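Side-chain contact in lipoprotein (Bacillus anthracis, PDB 4JG9), which is of unknown function but is a putative lipoprotein, probably tethered to the cell membrane through a lipid: residues I106-Q111 / T115-L120. Residues are numbered along the deposited sequence; the frame is centred on the assembly and turned at random.
Sequences IIALKQ and TPTPLL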
ATOM      1  N   ILE A 106      -6.430   4.807   7.342  1.00 39.80           N
ATOM      2  CA  ILE A 106      -7.013   5.731   6.397  1.00 41.21           C
ATOM      3  C   ILE A 106      -6.808   5.203   4.990  1.00 39.78           C
ATOM      4  O   ILE A 106      -5.678   5.001   4.556  1.00 40.30           O
ATOM      5  CB  ILE A 106      -6.385   7.115   6.479  1.00 44.59           C
ATOM      6  CG1 ILE A 106      -6.685   7.748   7.834  1.00 46.82           C
ATOM      7  CG2 ILE A 106      -6.944   8.002   5.371  1.00 44.39           C
ATOM      8  CD1 ILE A 106      -5.822   8.938   8.118  1.00 49.74           C
ATOM      9  N   ILE A 107      -7.909   4.986   4.281  1.00 39.72           N
ATOM     10  CA  ILE A 107      -7.872   4.510   2.908  1.00 40.08           C
ATOM     11  C   ILE A 107      -8.512   5.557   2.008  1.00 44.83           C
ATOM     12  O   ILE A 107      -9.702   5.839   2.142  1.00 49.45           O
ATOM     13  CB  ILE A 107      -8.657   3.209   2.770  1.00 41.77           C
ATOM     14  CG1 ILE A 107      -8.089   2.142   3.720  1.00 38.86           C
ATOM     15  CG2 ILE A 107      -8.658   2.735   1.326  1.00 43.77           C
ATOM     16  CD1 ILE A 107      -8.712   0.771   3.533  1.00 36.65           C
ATOM     17  N   ALA A 108      -7.737   6.102   1.076  1.00 42.98           N
ATOM     18  CA  ALA A 108      -8.184   7.226   0.253  1.00 41.26           C
ATOM     19  C   ALA A 108      -8.520   6.812  -1.172  1.00 46.23           C
ATOM     20  O   ALA A 108      -7.910   5.884  -1.739  1.00 48.97           O
ATOM     21  CB  ALA A 108      -7.127   8.315   0.238  1.00 33.73           C
ATOM     22  N   LEU A 109      -9.515   7.477  -1.742  1.00 45.19           N
ATOM     23  CA  LEU A 109      -9.816   7.322  -3.164  1.00 46.10           C
ATOM     24  C   LEU A 109     -10.100   8.670  -3.783  1.00 48.77           C
ATOM     25  O   LEU A 109     -10.828   9.495  -3.218  1.00 50.78           O
ATOM     26  CB  LEU A 109     -11.013   6.403  -3.392  1.00 47.58           C
ATOM     27  CG  LEU A 109     -10.738   4.934  -3.067  1.00 51.43           C
ATOM     28  CD1 LEU A 109     -11.365   4.556  -1.735  1.00 46.91           C
ATOM     29  CD2 LEU A 109     -11.213   4.029  -4.199  1.00 55.45           C
ATOM     30  N   LYS A 110      -9.533   8.891  -4.957  1.00 44.28           N
ATOM     31  CA  LYS A 110      -9.795  10.110  -5.675  1.00 46.03           C
ATOM     32  C   LYS A 110     -11.191  10.040  -6.266  1.00 51.24           C
ATOM     33  O   LYS A 110     -11.745   8.952  -6.468  1.00 51.55           O
ATOM     34  CB  LYS A 110      -8.761  10.315  -6.786  1.00 50.67           C
ATOM     35  CG  LYS A 110      -8.714  11.739  -7.298  1.00 52.75           C
ATOM     36  CD  LYS A 110      -7.612  11.938  -8.299  1.00 51.27           C
ATOM     37  CE  LYS A 110      -7.574  13.406  -8.692  1.00 54.23           C
ATOM     38  NZ  LYS A 110      -6.535  13.695  -9.709  1.00 59.68           N
ATOM     39  N   GLN A 111     -11.766  11.205  -6.523  1.00 48.96           N
ATOM     40  CA  GLN A 111     -13.047  11.280  -7.195  1.00 49.04           C
ATOM     41  C   GLN A 111     -12.945  10.573  -8.531  1.00 50.20           C
ATOM     42  O   GLN A 111     -11.977  10.776  -9.266  1.00 52.74           O
ATOM     43  CB  GLN A 111     -13.437  12.725  -7.410  1.00 49.01           C
ATOM     44  CG  GLN A 111     -14.828  12.897  -7.906  1.00 55.54           C
ATOM     45  CD  GLN A 111     -15.169  14.351  -8.070  1.00 58.37           C
ATOM     46  OE1 GLN A 111     -14.277  15.195  -8.148  1.00 59.87           O
ATOM     47  NE2 GLN A 111     -16.457  14.662  -8.103  1.00 57.84           N
ATOM     48  N   THR A 115      -9.677   2.857  -7.245  1.00 56.17           N
ATOM     49  CA  THR A 115      -8.359   2.390  -6.839  1.00 56.45           C
ATOM     50  C   THR A 115      -7.951   3.011  -5.501  1.00 53.72           C
ATOM     51  O   THR A 115      -7.531   4.161  -5.452  1.00 56.41           O
ATOM     52  CB  THR A 115      -7.317   2.771  -7.882  1.00 59.03           C
ATOM     53  OG1 THR A 115      -7.814   2.451  -9.181  1.00 68.77           O
ATOM     54  CG2 THR A 115      -6.047   2.024  -7.641  1.00 56.61           C
ATOM     55  N   PRO A 116      -8.058   2.240  -4.412  1.00 45.65           N
ATOM     56  CA  PRO A 116      -7.727   2.775  -3.088  1.00 42.93           C
ATOM     57  C   PRO A 116      -6.226   2.937  -2.917  1.00 44.69           C
ATOM     58  O   PRO A 116      -5.443   2.266  -3.584  1.00 48.77           O
ATOM     59  CB  PRO A 116      -8.250   1.702  -2.134  1.00 40.22           C
ATOM     60  CG  PRO A 116      -8.194   0.434  -2.941  1.00 41.11           C
ATOM     61  CD  PRO A 116      -8.527   0.843  -4.354  1.00 42.20           C
ATOM     62  N   THR A 117      -5.829   3.867  -2.071  1.00 40.37           N
ATOM     63  CA  THR A 117      -4.426   4.096  -1.820  1.00 36.12           C
ATOM     64  C   THR A 117      -4.235   4.534  -0.391  1.00 38.54           C
ATOM     65  O   THR A 117      -5.130   5.097   0.217  1.00 38.13           O
ATOM     66  CB  THR A 117      -3.851   5.161  -2.769  1.00 46.38           C
ATOM     67  OG1 THR A 117      -2.432   5.221  -2.624  1.00 44.23           O
ATOM     68  CG2 THR A 117      -4.436   6.512  -2.467  1.00 39.32           C
ATOM     69  N   PRO A 118      -3.067   4.245   0.151  1.00 36.97           N
ATOM     70  CA  PRO A 118      -2.705   4.709   1.482  1.00 32.58           C
ATOM     71  C   PRO A 118      -2.119   6.098   1.379  1.00 38.77           C
ATOM     72  O   PRO A 118      -1.534   6.424   0.359  1.00 37.99           O
ATOM     73  CB  PRO A 118      -1.629   3.719   1.911  1.00 35.97           C
ATOM     74  CG  PRO A 118      -1.039   3.235   0.644  1.00 31.50           C
ATOM     75  CD  PRO A 118      -2.181   3.171  -0.316  1.00 35.36           C
ATOM     76  N   LEU A 119      -2.266   6.912   2.408  1.00 38.92           N
ATOM     77  CA  LEU A 119      -1.607   8.162   2.396  1.00 43.82           C
ATOM     78  C   LEU A 119      -0.695   8.334   3.579  1.00 39.72           C
ATOM     79  O   LEU A 119      -0.172   9.420   3.718  1.00 43.75           O
ATOM     80  CB  LEU A 119      -2.594   9.324   2.269  1.00 47.40           C
ATOM     81  CG  LEU A 119      -3.892   9.304   3.062  1.00 49.20           C
ATOM     82  CD1 LEU A 119      -3.627   9.387   4.552  1.00 47.85           C
ATOM     83  CD2 LEU A 119      -4.765  10.457   2.621  1.00 49.39           C
ATOM     84  N   LEU A 120      -0.461   7.379   4.444  1.00 35.21           N
ATOM     85  CA  LEU A 120       0.438   7.738   5.526  1.00 36.84           C
ATOM     86  C   LEU A 120       1.920   7.595   5.168  1.00 42.97           C
ATOM     87  O   LEU A 120       2.340   6.592   4.622  1.00 43.73           O
ATOM     88  CB  LEU A 120       0.082   7.006   6.811  1.00 33.86           C
ATOM     89  CG  LEU A 120      -1.258   7.395   7.418  1.00 36.37           C
ATOM     90  CD1 LEU A 120      -1.662   6.395   8.481  1.00 36.64           C
ATOM     91  CD2 LEU A 120      -1.206   8.797   7.986  1.00 38.41           C
TER
HETATM   92  O   HOH W   1      -3.291   5.827   4.904  1.00 37.24           O
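A beta hairpin pairs Ala-108, near the end of strand 102-110, with Thr-117 in the short strand 117-118. The two residues form an antiparallel hydrogen-bonded pair. Ala-108 N donates to Thr-117 O at 2.9 Å, almost straight at 166°. Thr-117 N returns a bond to Ala-108 O at 2.9 Å, more bent at 147°. Pro-116 CA adds a C-H...O contact to the same Ala-108 O at 3.4 Å.

The ring of Pro-116 packs on apolar side chains of strand 102-110. Its CB lies 3.6 Å from Ile-107 CG2, and the two side chains run alongside each other. Leu-109 CD2 rests on the peptide between Thr-115 and Pro-116, 3.6 Å from Pro-116 N. Phe-45, from a loop, touches Ile-107 and Leu-109.

Leu-119 spreads its two methyls over two residues. CD1 meets Ile-106 CG2 at 3.7 Å, and CD2 meets Ala-108 CB at 4.0 Å. With CG between the backbone N and the carbonyl carbon (chi1 42°), the branch is turned to strand 102-110. A water accepts from Leu-119 N at 2.9 Å and also contacts Ile-106 O, continuing the link beyond the direct bonds.

Thr-117 OG1 is hydrogen-bonded to Asn-40 N of the second subunit, so the short strand also faces the dimer partner. The arrangement is that of an antiparallel beta hairpin whose second strand is short, with prolines on either side of Thr-117 in sequence.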